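Local coordinates for octaprenyl-diphosphate synthase (Bacteroides thetaiotaomicron, PDB 3RMG), which probably acts as a magnesium-dependent prenyltransferase of the FPP/GGPP synthase family, joining five-carbon isoprene units into longer prenyl diphosphate chains, at residues V58-Y62 with G63-P67; A72-S75 with L76-H80; R200-G203 with E204-I208; N231-E235 with G236-L240. All blocks are in the same frame, centred on the assembly; numbering follows the deposited sequence.

Contact 1: residues V58-Y62 with G63-P67; sequences VARLY and GAVTP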
ATOM      1  N   VAL A  58      -1.018 -22.327  15.609  1.00 38.82           N
ATOM      2  CA  VAL A  58      -0.778 -23.211  14.443  1.00 31.89           C
ATOM      3  C   VAL A  58       0.694 -23.590  14.320  1.00 31.91           C
ATOM      4  O   VAL A  58       1.023 -24.733  14.032  1.00 40.09           O
ATOM      5  CB  VAL A  58      -1.263 -22.568  13.100  1.00 34.64           C
ATOM      6  CG1 VAL A  58      -0.677 -23.309  11.870  1.00 31.80           C
ATOM      7  CG2 VAL A  58      -2.744 -22.579  13.039  1.00 30.58           C
ATOM      8  N   ALA A  59       1.583 -22.627  14.525  1.00 30.93           N
ATOM      9  CA  ALA A  59       3.016 -22.911  14.427  1.00 41.01           C
ATOM     10  C   ALA A  59       3.419 -23.927  15.487  1.00 39.65           C
ATOM     11  O   ALA A  59       4.204 -24.855  15.224  1.00 32.15           O
ATOM     12  CB  ALA A  59       3.848 -21.627  14.552  1.00 36.26           C
ATOM     13  N   ARG A  60       2.853 -23.767  16.679  1.00 36.36           N
ATOM     14  CA  ARG A  60       3.152 -24.670  17.787  1.00 35.10           C
ATOM     15  C   ARG A  60       2.609 -26.083  17.549  1.00 41.84           C
ATOM     16  O   ARG A  60       3.056 -27.038  18.190  1.00 46.15           O
ATOM     17  CB  ARG A  60       2.676 -24.089  19.124  1.00 31.35           C
ATOM     18  CG  ARG A  60       3.581 -22.952  19.655  1.00 31.57           C
ATOM     19  CD  ARG A  60       4.937 -23.449  20.169  1.00 41.13           C
ATOM     20  NE  ARG A  60       4.756 -24.403  21.259  1.00 45.48           N
ATOM     21  CZ  ARG A  60       4.512 -24.051  22.519  1.00 62.41           C
ATOM     22  NH1 ARG A  60       4.441 -22.764  22.856  1.00 59.39           N
ATOM     23  NH2 ARG A  60       4.341 -24.984  23.449  1.00 67.64           N
ATOM     24  N   LEU A  61       1.675 -26.241  16.613  1.00 41.58           N
ATOM     25  CA  LEU A  61       1.310 -27.600  16.200  1.00 46.16           C
ATOM     26  C   LEU A  61       2.527 -28.334  15.642  1.00 47.58           C
ATOM     27  O   LEU A  61       2.640 -29.540  15.788  1.00 48.04           O
ATOM     28  CB  LEU A  61       0.199 -27.606  15.153  1.00 39.89           C
ATOM     29  CG  LEU A  61      -1.224 -27.324  15.613  1.00 48.63           C
ATOM     30  CD1 LEU A  61      -2.150 -27.303  14.409  1.00 46.89           C
ATOM     31  CD2 LEU A  61      -1.665 -28.377  16.628  1.00 42.48           C
ATOM     32  N   TYR A  62       3.443 -27.598  15.015  1.00 50.43           N
ATOM     33  CA  TYR A  62       4.542 -28.219  14.265  1.00 48.87           C
ATOM     34  C   TYR A  62       5.908 -28.078  14.916  1.00 52.12           C
ATOM     35  O   TYR A  62       6.772 -28.934  14.743  1.00 54.43           O
ATOM     36  CB  TYR A  62       4.597 -27.640  12.855  1.00 46.69           C
ATOM     37  CG  TYR A  62       3.293 -27.787  12.143  1.00 46.10           C
ATOM     38  CD1 TYR A  62       2.788 -29.045  11.849  1.00 46.48           C
ATOM     39  CD2 TYR A  62       2.550 -26.676  11.785  1.00 51.10           C
ATOM     40  CE1 TYR A  62       1.578 -29.194  11.206  1.00 45.93           C
ATOM     41  CE2 TYR A  62       1.341 -26.803  11.146  1.00 46.54           C
ATOM     42  CZ  TYR A  62       0.853 -28.071  10.859  1.00 51.84           C
ATOM     43  OH  TYR A  62      -0.360 -28.210  10.219  1.00 46.25           O
ATOM     44  N   GLY A  63       6.117 -26.988  15.643  1.00 54.65           N
ATOM     45  CA  GLY A  63       7.415 -26.745  16.249  1.00 57.53           C
ATOM     46  C   GLY A  63       7.431 -25.559  17.183  1.00 54.96           C
ATOM     47  O   GLY A  63       6.405 -25.159  17.726  1.00 60.23           O
ATOM     48  N   ALA A  64       8.611 -25.001  17.386  1.00 52.26           N
ATOM     49  CA  ALA A  64       8.734 -23.823  18.213  1.00 50.26           C
ATOM     50  C   ALA A  64       8.526 -22.613  17.318  1.00 48.00           C
ATOM     51  O   ALA A  64       8.828 -22.645  16.131  1.00 49.95           O
ATOM     52  CB  ALA A  64      10.104 -23.770  18.878  1.00 46.23           C
ATOM     53  N   VAL A  65       7.996 -21.554  17.904  1.00 43.73           N
ATOM     54  CA  VAL A  65       7.812 -20.295  17.218  1.00 44.41           C
ATOM     55  C   VAL A  65       9.168 -19.681  16.901  1.00 49.56           C
ATOM     56  O   VAL A  65      10.012 -19.543  17.793  1.00 47.77           O
ATOM     57  CB  VAL A  65       7.059 -19.324  18.135  1.00 48.34           C
ATOM     58  CG1 VAL A  65       7.254 -17.879  17.684  1.00 42.12           C
ATOM     59  CG2 VAL A  65       5.594 -19.722  18.231  1.00 36.94           C
ATOM     60  N   THR A  66       9.377 -19.316  15.638  1.00 50.95           N
ATOM     61  CA  THR A  66      10.615 -18.670  15.219  1.00 50.76           C
ATOM     62  C   THR A  66      10.351 -17.188  15.008  1.00 49.48           C
ATOM     63  O   THR A  66       9.201 -16.752  15.000  1.00 46.71           O
ATOM     64  CB  THR A  66      11.147 -19.254  13.899  1.00 51.38           C
ATOM     65  OG1 THR A  66      10.295 -18.838  12.826  1.00 62.42           O
ATOM     66  CG2 THR A  66      11.169 -20.767  13.948  1.00 48.03           C
ATOM     67  N   PRO A  67      11.419 -16.403  14.832  1.00 49.79           N
ATOM     68  CA  PRO A  67      11.271 -14.976  14.556  1.00 48.28           C
ATOM     69  C   PRO A  67      10.523 -14.740  13.236  1.00 45.79           C
ATOM     70  O   PRO A  67       9.860 -13.718  13.075  1.00 43.46           O
ATOM     71  CB  PRO A  67      12.722 -14.479  14.455  1.00 56.28           C
ATOM     72  CG  PRO A  67      13.569 -15.542  15.095  1.00 50.70           C
ATOM     73  CD  PRO A  67      12.829 -16.830  14.867  1.00 53.77           C
TER
HETATM   74  O   HOH W   1       4.787 -26.583  20.129  1.00 54.99           O

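Contact 2: residues A72-S75 with L76-H80; sequences AAVS and LELLH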
ATOM      1  N   ALA A  72       5.747 -12.821  10.283  1.00 42.22           N
ATOM      2  CA  ALA A  72       4.525 -13.172   9.561  1.00 41.22           C
ATOM      3  C   ALA A  72       3.298 -12.574  10.242  1.00 40.22           C
ATOM      4  O   ALA A  72       2.497 -11.885   9.614  1.00 45.46           O
ATOM      5  CB  ALA A  72       4.385 -14.664   9.451  1.00 39.21           C
ATOM      6  N   ALA A  73       3.165 -12.826  11.535  1.00 40.50           N
ATOM      7  CA  ALA A  73       2.001 -12.374  12.276  1.00 43.08           C
ATOM      8  C   ALA A  73       1.880 -10.853  12.255  1.00 43.69           C
ATOM      9  O   ALA A  73       0.804 -10.307  12.025  1.00 47.90           O
ATOM     10  CB  ALA A  73       2.043 -12.905  13.708  1.00 39.68           C
ATOM     11  N   VAL A  74       2.991 -10.168  12.505  1.00 42.44           N
ATOM     12  CA  VAL A  74       3.027  -8.719  12.376  1.00 41.33           C
ATOM     13  C   VAL A  74       2.645  -8.286  10.952  1.00 40.85           C
ATOM     14  O   VAL A  74       1.773  -7.428  10.744  1.00 36.16           O
ATOM     15  CB  VAL A  74       4.415  -8.184  12.736  1.00 44.55           C
ATOM     16  CG1 VAL A  74       4.501  -6.657  12.521  1.00 43.73           C
ATOM     17  CG2 VAL A  74       4.729  -8.546  14.182  1.00 38.82           C
ATOM     18  N   SER A  75       3.282  -8.896   9.967  1.00 34.12           N
ATOM     19  CA  SER A  75       3.002  -8.524   8.591  1.00 41.59           C
ATOM     20  C   SER A  75       1.514  -8.583   8.305  1.00 47.24           C
ATOM     21  O   SER A  75       0.936  -7.610   7.832  1.00 55.47           O
ATOM     22  CB  SER A  75       3.734  -9.434   7.621  1.00 36.56           C
ATOM     23  OG  SER A  75       3.382  -9.094   6.297  1.00 44.93           O
ATOM     24  N   LEU A  76       0.894  -9.730   8.587  1.00 46.53           N
ATOM     25  CA  LEU A  76      -0.508  -9.926   8.250  1.00 45.07           C
ATOM     26  C   LEU A  76      -1.408  -9.028   9.081  1.00 42.81           C
ATOM     27  O   LEU A  76      -2.384  -8.492   8.583  1.00 49.60           O
ATOM     28  CB  LEU A  76      -0.908 -11.395   8.384  1.00 46.90           C
ATOM     29  CG  LEU A  76      -0.395 -12.314   7.255  1.00 41.66           C
ATOM     30  CD1 LEU A  76      -0.636 -13.762   7.583  1.00 34.69           C
ATOM     31  CD2 LEU A  76      -1.024 -11.970   5.902  1.00 38.11           C
ATOM     32  N   GLU A  77      -1.054  -8.821  10.341  1.00 45.08           N
ATOM     33  CA  GLU A  77      -1.812  -7.900  11.174  1.00 45.77           C
ATOM     34  C   GLU A  77      -1.709  -6.449  10.673  1.00 46.68           C
ATOM     35  O   GLU A  77      -2.678  -5.693  10.719  1.00 50.08           O
ATOM     36  CB  GLU A  77      -1.365  -8.020  12.632  1.00 47.58           C
ATOM     37  CG  GLU A  77      -2.355  -7.445  13.632  1.00 56.15           C
ATOM     38  CD  GLU A  77      -3.602  -8.302  13.788  1.00 60.22           C
ATOM     39  OE1 GLU A  77      -3.675  -9.377  13.159  1.00 59.58           O
ATOM     40  OE2 GLU A  77      -4.514  -7.899  14.542  1.00 71.74           O
ATOM     41  N   LEU A  78      -0.539  -6.057  10.191  1.00 46.80           N
ATOM     42  CA  LEU A  78      -0.385  -4.734   9.597  1.00 48.28           C
ATOM     43  C   LEU A  78      -1.219  -4.585   8.318  1.00 50.70           C
ATOM     44  O   LEU A  78      -1.834  -3.534   8.077  1.00 50.10           O
ATOM     45  CB  LEU A  78       1.091  -4.450   9.296  1.00 50.99           C
ATOM     46  CG  LEU A  78       1.973  -4.320  10.536  1.00 49.64           C
ATOM     47  CD1 LEU A  78       3.433  -4.133  10.163  1.00 40.35           C
ATOM     48  CD2 LEU A  78       1.471  -3.186  11.401  1.00 33.24           C
ATOM     49  N   LEU A  79      -1.223  -5.626   7.489  1.00 42.63           N
ATOM     50  CA  LEU A  79      -2.001  -5.600   6.246  1.00 46.10           C
ATOM     51  C   LEU A  79      -3.488  -5.390   6.544  1.00 48.56           C
ATOM     52  O   LEU A  79      -4.165  -4.587   5.894  1.00 48.90           O
ATOM     53  CB  LEU A  79      -1.792  -6.898   5.454  1.00 45.30           C
ATOM     54  CG  LEU A  79      -2.655  -7.126   4.213  1.00 46.31           C
ATOM     55  CD1 LEU A  79      -2.499  -5.971   3.256  1.00 51.01           C
ATOM     56  CD2 LEU A  79      -2.253  -8.419   3.531  1.00 44.16           C
ATOM     57  N   HIS A  80      -3.986  -6.124   7.535  1.00 51.34           N
ATOM     58  CA  HIS A  80      -5.365  -6.009   7.969  1.00 53.61           C
ATOM     59  C   HIS A  80      -5.649  -4.601   8.492  1.00 55.41           C
ATOM     60  O   HIS A  80      -6.616  -3.951   8.090  1.00 58.18           O
ATOM     61  CB  HIS A  80      -5.629  -7.024   9.069  1.00 55.45           C
ATOM     62  CG  HIS A  80      -6.968  -6.878   9.717  1.00 65.42           C
ATOM     63  ND1 HIS A  80      -8.147  -6.898   9.003  1.00 67.37           N
ATOM     64  CD2 HIS A  80      -7.317  -6.740  11.019  1.00 72.99           C
ATOM     65  CE1 HIS A  80      -9.165  -6.774   9.836  1.00 67.72           C
ATOM     66  NE2 HIS A  80      -8.689  -6.677  11.065  1.00 72.05           N
TER

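Contact 3: residues R200-G203 with E204-I208; sequences RLLG and EYIGI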
ATOM      1  N   ARG A 200      -3.969 -23.893   6.113  1.00 30.94           N
ATOM      2  CA  ARG A 200      -4.775 -22.944   5.331  1.00 31.01           C
ATOM      3  C   ARG A 200      -6.276 -23.233   5.413  1.00 35.68           C
ATOM      4  O   ARG A 200      -7.075 -22.346   5.719  1.00 34.13           O
ATOM      5  CB  ARG A 200      -4.327 -22.904   3.857  1.00 37.89           C
ATOM      6  CG  ARG A 200      -4.914 -21.702   3.042  1.00 29.41           C
ATOM      7  CD  ARG A 200      -5.191 -22.083   1.575  1.00 36.68           C
ATOM      8  NE  ARG A 200      -6.270 -23.076   1.502  1.00 48.80           N
ATOM      9  CZ  ARG A 200      -7.570 -22.774   1.459  1.00 46.41           C
ATOM     10  NH1 ARG A 200      -7.962 -21.501   1.447  1.00 48.13           N
ATOM     11  NH2 ARG A 200      -8.480 -23.743   1.424  1.00 44.11           N
ATOM     12  N   LEU A 201      -6.668 -24.469   5.142  1.00 32.08           N
ATOM     13  CA  LEU A 201      -8.076 -24.863   5.283  1.00 33.26           C
ATOM     14  C   LEU A 201      -8.620 -24.629   6.701  1.00 30.41           C
ATOM     15  O   LEU A 201      -9.699 -24.058   6.889  1.00 32.46           O
ATOM     16  CB  LEU A 201      -8.227 -26.326   4.916  1.00 29.88           C
ATOM     17  CG  LEU A 201      -9.644 -26.850   4.763  1.00 42.39           C
ATOM     18  CD1 LEU A 201     -10.426 -25.945   3.816  1.00 36.58           C
ATOM     19  CD2 LEU A 201      -9.612 -28.302   4.266  1.00 37.20           C
ATOM     20  N   LEU A 202      -7.885 -25.098   7.700  1.00 32.27           N
ATOM     21  CA  LEU A 202      -8.196 -24.774   9.087  1.00 29.47           C
ATOM     22  C   LEU A 202      -8.494 -23.283   9.276  1.00 32.21           C
ATOM     23  O   LEU A 202      -9.540 -22.911   9.789  1.00 30.30           O
ATOM     24  CB  LEU A 202      -7.026 -25.152   9.992  1.00 32.15           C
ATOM     25  CG  LEU A 202      -7.320 -24.918  11.468  1.00 31.61           C
ATOM     26  CD1 LEU A 202      -8.573 -25.720  11.879  1.00 33.75           C
ATOM     27  CD2 LEU A 202      -6.114 -25.309  12.306  1.00 34.69           C
ATOM     28  N   GLY A 203      -7.567 -22.424   8.860  1.00 28.85           N
ATOM     29  CA  GLY A 203      -7.738 -21.002   9.100  1.00 28.38           C
ATOM     30  C   GLY A 203      -8.935 -20.490   8.333  1.00 39.25           C
ATOM     31  O   GLY A 203      -9.655 -19.584   8.781  1.00 35.65           O
ATOM     32  N   GLU A 204      -9.152 -21.052   7.151  1.00 35.07           N
ATOM     33  CA  GLU A 204     -10.283 -20.611   6.363  1.00 36.78           C
ATOM     34  C   GLU A 204     -11.575 -20.975   7.087  1.00 37.74           C
ATOM     35  O   GLU A 204     -12.478 -20.152   7.180  1.00 31.61           O
ATOM     36  CB  GLU A 204     -10.266 -21.196   4.951  1.00 27.65           C
ATOM     37  CG  GLU A 204     -11.537 -20.881   4.166  1.00 46.29           C
ATOM     38  CD  GLU A 204     -11.422 -21.284   2.709  1.00 52.48           C
ATOM     39  OE1 GLU A 204     -12.082 -22.267   2.305  1.00 52.55           O
ATOM     40  OE2 GLU A 204     -10.646 -20.630   1.981  1.00 56.62           O
ATOM     41  N   TYR A 205     -11.684 -22.209   7.578  1.00 27.63           N
ATOM     42  CA  TYR A 205     -12.902 -22.577   8.293  1.00 33.07           C
ATOM     43  C   TYR A 205     -13.134 -21.632   9.465  1.00 37.70           C
ATOM     44  O   TYR A 205     -14.268 -21.206   9.727  1.00 35.29           O
ATOM     45  CB  TYR A 205     -12.854 -24.014   8.811  1.00 29.69           C
ATOM     46  CG  TYR A 205     -13.050 -25.061   7.743  1.00 39.76           C
ATOM     47  CD1 TYR A 205     -12.564 -26.346   7.910  1.00 32.81           C
ATOM     48  CD2 TYR A 205     -13.698 -24.757   6.548  1.00 41.28           C
ATOM     49  CE1 TYR A 205     -12.747 -27.322   6.930  1.00 33.44           C
ATOM     50  CE2 TYR A 205     -13.877 -25.722   5.570  1.00 37.07           C
ATOM     51  CZ  TYR A 205     -13.407 -27.005   5.778  1.00 33.59           C
ATOM     52  OH  TYR A 205     -13.581 -27.971   4.814  1.00 55.36           O
ATOM     53  N   ILE A 206     -12.056 -21.317  10.176  1.00 36.51           N
ATOM     54  CA  ILE A 206     -12.144 -20.454  11.352  1.00 36.79           C
ATOM     55  C   ILE A 206     -12.584 -19.035  10.978  1.00 41.78           C
ATOM     56  O   ILE A 206     -13.468 -18.439  11.635  1.00 37.22           O
ATOM     57  CB  ILE A 206     -10.801 -20.430  12.108  1.00 38.07           C
ATOM     58  CG1 ILE A 206     -10.575 -21.787  12.804  1.00 32.80           C
ATOM     59  CG2 ILE A 206     -10.757 -19.270  13.099  1.00 29.93           C
ATOM     60  CD1 ILE A 206      -9.194 -21.957  13.389  1.00 27.24           C
ATOM     61  N   GLY A 207     -11.974 -18.509   9.913  1.00 29.87           N
ATOM     62  CA  GLY A 207     -12.328 -17.205   9.371  1.00 29.60           C
ATOM     63  C   GLY A 207     -13.793 -17.135   8.955  1.00 41.67           C
ATOM     64  O   GLY A 207     -14.443 -16.108   9.127  1.00 36.06           O
ATOM     65  N   ILE A 208     -14.328 -18.223   8.405  1.00 34.80           N
ATOM     66  CA  ILE A 208     -15.746 -18.243   8.037  1.00 38.71           C
ATOM     67  C   ILE A 208     -16.677 -18.234   9.262  1.00 42.97           C
ATOM     68  O   ILE A 208     -17.662 -17.494   9.276  1.00 43.10           O
ATOM     69  CB  ILE A 208     -16.096 -19.423   7.111  1.00 36.59           C
ATOM     70  CG1 ILE A 208     -15.379 -19.269   5.767  1.00 36.93           C
ATOM     71  CG2 ILE A 208     -17.601 -19.478   6.867  1.00 34.69           C
ATOM     72  CD1 ILE A 208     -15.562 -20.486   4.824  1.00 33.90           C
TER

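Contact 4: residues N231-E235 with G236-L240; sequences NDMLE and GKLTL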
ATOM      1  N   ASN A 231     -26.469  -2.109  10.603  1.00 83.00           N
ATOM      2  CA  ASN A 231     -25.494  -1.350   9.834  1.00 80.98           C
ATOM      3  C   ASN A 231     -25.143  -1.922   8.462  1.00 82.03           C
ATOM      4  O   ASN A 231     -25.133  -1.193   7.473  1.00 86.66           O
ATOM      5  CB  ASN A 231     -24.220  -1.151  10.647  1.00 80.75           C
ATOM      6  CG  ASN A 231     -23.329  -0.097  10.057  1.00 83.41           C
ATOM      7  OD1 ASN A 231     -22.464   0.450  10.731  1.00 87.96           O
ATOM      8  ND2 ASN A 231     -23.546   0.211   8.785  1.00 89.52           N
ATOM      9  N   ASP A 232     -24.836  -3.215   8.400  1.00 81.04           N
ATOM     10  CA  ASP A 232     -24.430  -3.845   7.138  1.00 77.17           C
ATOM     11  C   ASP A 232     -25.439  -3.573   6.023  1.00 76.47           C
ATOM     12  O   ASP A 232     -25.065  -3.475   4.850  1.00 76.29           O
ATOM     13  CB  ASP A 232     -24.251  -5.365   7.297  1.00 77.73           C
ATOM     14  CG  ASP A 232     -23.046  -5.743   8.150  1.00 71.02           C
ATOM     15  OD1 ASP A 232     -22.030  -5.014   8.131  1.00 71.47           O
ATOM     16  OD2 ASP A 232     -23.120  -6.785   8.833  1.00 61.05           O
ATOM     17  N   MET A 233     -26.718  -3.477   6.390  1.00 72.96           N
ATOM     18  CA  MET A 233     -27.771  -3.165   5.419  1.00 74.72           C
ATOM     19  C   MET A 233     -27.655  -1.721   4.915  1.00 76.25           C
ATOM     20  O   MET A 233     -27.733  -1.468   3.715  1.00 76.58           O
ATOM     21  CB  MET A 233     -29.168  -3.435   6.001  1.00 71.23           C
ATOM     22  CG  MET A 233     -29.531  -4.917   6.122  1.00 65.32           C
ATOM     23  SD  MET A 233     -31.254  -5.182   6.580  1.00 61.94           S
ATOM     24  CE  MET A 233     -31.369  -6.958   6.728  1.00 56.61           C
ATOM     25  N   LEU A 234     -27.458  -0.783   5.839  1.00 79.55           N
ATOM     26  CA  LEU A 234     -27.261   0.618   5.487  1.00 81.13           C
ATOM     27  C   LEU A 234     -26.144   0.761   4.467  1.00 83.08           C
ATOM     28  O   LEU A 234     -26.116   1.712   3.683  1.00 84.83           O
ATOM     29  CB  LEU A 234     -26.905   1.433   6.729  1.00 82.22           C
ATOM     30  CG  LEU A 234     -28.036   1.730   7.712  1.00 88.92           C
ATOM     31  CD1 LEU A 234     -27.489   2.382   8.979  1.00 92.51           C
ATOM     32  CD2 LEU A 234     -29.075   2.618   7.047  1.00 89.36           C
ATOM     33  N   GLU A 235     -25.217  -0.188   4.489  1.00 81.59           N
ATOM     34  CA  GLU A 235     -24.067  -0.129   3.608  1.00 78.34           C
ATOM     35  C   GLU A 235     -24.302  -0.931   2.339  1.00 74.44           C
ATOM     36  O   GLU A 235     -23.505  -0.877   1.410  1.00 76.95           O
ATOM     37  CB  GLU A 235     -22.816  -0.599   4.341  1.00 77.68           C
ATOM     38  CG  GLU A 235     -22.723  -0.031   5.740  1.00 82.57           C
ATOM     39  CD  GLU A 235     -21.325   0.434   6.079  1.00 94.68           C
ATOM     40  OE1 GLU A 235     -20.640   0.955   5.173  1.00 99.46           O
ATOM     41  OE2 GLU A 235     -20.913   0.287   7.249  1.00 94.13           O
ATOM     42  N   GLY A 236     -25.405  -1.670   2.301  1.00 71.96           N
ATOM     43  CA  GLY A 236     -25.819  -2.354   1.082  1.00 72.46           C
ATOM     44  C   GLY A 236     -25.778  -3.869   1.152  1.00 74.72           C
ATOM     45  O   GLY A 236     -26.006  -4.550   0.151  1.00 70.20           O
ATOM     46  N   LYS A 237     -25.513  -4.403   2.342  1.00 76.53           N
ATOM     47  CA  LYS A 237     -25.227  -5.827   2.482  1.00 75.16           C
ATOM     48  C   LYS A 237     -26.381  -6.649   3.048  1.00 73.59           C
ATOM     49  O   LYS A 237     -27.001  -6.270   4.041  1.00 76.36           O
ATOM     50  CB  LYS A 237     -23.979  -6.032   3.349  1.00 77.43           C
ATOM     51  CG  LYS A 237     -22.761  -5.241   2.891  1.00 84.44           C
ATOM     52  CD  LYS A 237     -21.746  -5.107   4.017  1.00 92.29           C
ATOM     53  CE  LYS A 237     -20.680  -4.074   3.685  1.00 92.67           C
ATOM     54  NZ  LYS A 237     -19.875  -3.741   4.891  1.00 92.73           N
ATOM     55  N   LEU A 238     -26.645  -7.784   2.410  1.00 69.68           N
ATOM     56  CA  LEU A 238     -27.563  -8.787   2.930  1.00 67.09           C
ATOM     57  C   LEU A 238     -26.781 -10.036   3.350  1.00 66.73           C
ATOM     58  O   LEU A 238     -26.279 -10.778   2.498  1.00 65.10           O
ATOM     59  CB  LEU A 238     -28.599  -9.170   1.868  1.00 68.00           C
ATOM     60  CG  LEU A 238     -29.622  -8.123   1.429  1.00 67.79           C
ATOM     61  CD1 LEU A 238     -30.590  -8.742   0.438  1.00 69.38           C
ATOM     62  CD2 LEU A 238     -30.366  -7.569   2.631  1.00 64.60           C
ATOM     63  N   THR A 239     -26.694 -10.270   4.658  1.00 62.18           N
ATOM     64  CA  THR A 239     -25.875 -11.350   5.185  1.00 59.09           C
ATOM     65  C   THR A 239     -26.688 -12.619   5.404  1.00 63.44           C
ATOM     66  O   THR A 239     -27.902 -12.629   5.242  1.00 62.29           O
ATOM     67  CB  THR A 239     -25.164 -10.944   6.496  1.00 58.13           C
ATOM     68  OG1 THR A 239     -26.133 -10.751   7.533  1.00 62.86           O
ATOM     69  CG2 THR A 239     -24.344  -9.661   6.306  1.00 43.48           C
ATOM     70  N   LEU A 240     -26.006 -13.692   5.786  1.00 62.91           N
ATOM     71  CA  LEU A 240     -26.603 -15.019   5.762  1.00 61.92           C
ATOM     72  C   LEU A 240     -28.028 -15.080   6.303  1.00 58.83           C
ATOM     73  O   LEU A 240     -28.903 -15.671   5.675  1.00 57.28           O
ATOM     74  CB  LEU A 240     -25.723 -16.038   6.500  1.00 59.50           C
ATOM     75  CG  LEU A 240     -26.094 -17.486   6.179  1.00 58.89           C
ATOM     76  CD1 LEU A 240     -25.998 -17.717   4.675  1.00 57.00           C
ATOM     77  CD2 LEU A 240     -25.233 -18.487   6.947  1.00 60.17           C
TER
HETATM   78  O   HOH W   2     -24.924  -8.612   9.090  1.00 54.97           O

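Contact 1: residues V58-Y62 with G63-P67
Ala59 O takes Gly63 N at 2.9 Å, in the carbonyl plane and fairly straight (154° at the hydrogen), and also accepts Tyr62 N, so two amide donors converge on one oxygen where the chain turns out of the helix. Beyond this grip Gly63 is almost fully extended, and its O comes 3.3 Å from Arg60 CA along a nearly linear CA-H...O contact. The Arg60 side chain folds over the same carbonyl: bends at its second and third torsions bring CD to 3.3 Å from Gly63 O. One water bridges this corner, accepting from Arg60 NE and donating to Arg60 O at 2.6 Å and to Gly63 O. The corner joins helix 50-62 to helix 67-90 in the all-helical isoprenoid synthase fold. Thr66 is the N-cap of the second helix: its side chain caps a backbone N there, and Thr66 N is hydrogen-bonded to Thr69 OG1. Arg60 reaches further with NH1, hydrogen-bonded to Pro12 O. With an alanine here, Pro12 O is likely to lose this donor and the water one of its three holds. Val65 stands crosswise to the arginine chain, with CG2 4.1 Å from Arg60 CG and within loose reach of Ala59 CB.

Contact 2: residues A72-S75 with L76-H80
Leu78 N gives its hydrogen to Val74 O at 2.7 Å, with 162° at the hydrogen. The oxygen is hemmed in by the same leucine, whose CG sits 3.1 Å from Val74 O, a tight fit. Leu78 CG stands anti to its carbonyl carbon (chi1 -67°), which carries the isobutyl group back over the preceding turn, and Val74 CG1 meets Leu78 CD1 at 3.6 Å. The two run alongside each other in one direction, and both pack on His125 of helix 102-128. Bonds from Leu76 N to Ala72 O, Glu77 N to Ala73 O and Leu79 N to Ser75 O complete an unbroken i to i+4 ladder. This is a largely buried part of the first half of helix 67-90, surrounded by other helices of the isoprenoid synthase fold and running on toward the family's first aspartate-rich motif, DDVVD, to which Asp91 belongs. Around its circumference, Leu76 faces Cys181 and Ala184, while the Glu77 side chain touches Arg51 and Pro52 of helix 50-62. Ser75 OG, a buried hydroxyl, is satisfied by a hydrogen bond with Ser122 O.

Contact 3: residues R200-G203 with E204-I208
One face of the Tyr205 ring takes a methyl of Leu201: CD1 rests 4.0 Å from the ring centroid, 25° off the normal, in a CH-pi contact displaced toward the hydroxyl-bearing rim, where CZ is 3.7 Å from Leu201 CD1. Leu201 O lies over the same face, nearer the other end of the ring, 3.6 Å from Tyr205 CG. The second flat pair is Arg200 and Glu204. Glu204 OE2 sits at the edge of the guanidinium, close to its plane, and receives NH1 of Arg200 at 2.9 Å in a hydrogen-bonded salt bridge. The carboxylate is turned almost upright to the guanidinium, 78° between planes, and NH1 comes to OE2 from above the carboxylate plane. The arginine chain kinks midway to bring its end level with the carboxylate, which Glu204 holds out on an extended chain. Both residues touch Ala179 of helix 174-188, and Glu204 also packs on Arg171. With chi1 at -75°, the Tyr205 ring leans beside its own backbone N and so reaches Leu201, one turn earlier. Loss of the ring to an alanine would probably strip Leu201 CD1 of its aromatic cover and open a gap beside Lys297. On another side of the helix, Ile206 CD1 packs against Leu202 CG at 4.0 Å. The helix's backbone bonds include Gly207 N to Gly203 O. The whole is an i to i+4 salt bridge and two separate i to i+4 apolar pairs on helix 193-217, the helix that carries Asp215 of the family's second aspartate-rich motif, DDIFD.

Contact 4: residues N231-E235 with G236-L240
With CG anti to the carbonyl carbon in both Asp232 and Lys237 (chi1 -69° and -53°), the extended lysine chain runs slantwise past the aspartate, CB to CB 4.0 Å. The charged ends stay apart: Lys237 NZ is 4.1 Å from Asp232 OD1, beyond a salt bridge. The backbone holds the turn: Lys237 N reaches Asp232 O at 2.7 Å, and Gly236 N reaches Met233 O at 2.7 Å, the latter from above the carbonyl plane. Gly236 has a positive phi of 114°, where a CB would be jammed against Glu235 O. Farther along, a water links Asp232 OD2 (2.6 Å, water donating) to Thr239 OG1 (2.9 Å, water accepting). Thr239 OG1 is also hydrogen-bonded with Tyr219 OH, and Asp232 N with Asp218 OD1. On the apolar side Met233 CE meets Leu238 CD2 at 4.3 Å, and both side chains pack on Val261. Gly236 thus closes the short helix with a Schellman motif, which turns the chain toward Thr239 at the N-cap of helix 240-249, beside Asp215 and Asp218 of the family's second aspartate-rich motif, DDIFD.

How the contacts relate
All four contacts lie in one all-helical domain, in series along the chain. Contact 1 turns helix 50-62 into helix 67-90, whose first half holds contact 2; their centres are 17 Å apart. Contact 3 is 18 Å from contact 1, centre to centre, and Tyr62 and Val58 reach its helix through Phe198 and Ala199. Contacts 2 and 3 lie 17 Å apart, centre to centre, on the helices that lead to the first and second aspartate-rich motifs, where relatives bind magnesium and diphosphate. Contact 4 sits by that probable site: Asp218 and Asp215 adjoin Asp232, and Asp91 lies near Glu235. It is remote from contact 1, 38 Å between centres, across the chain's centre.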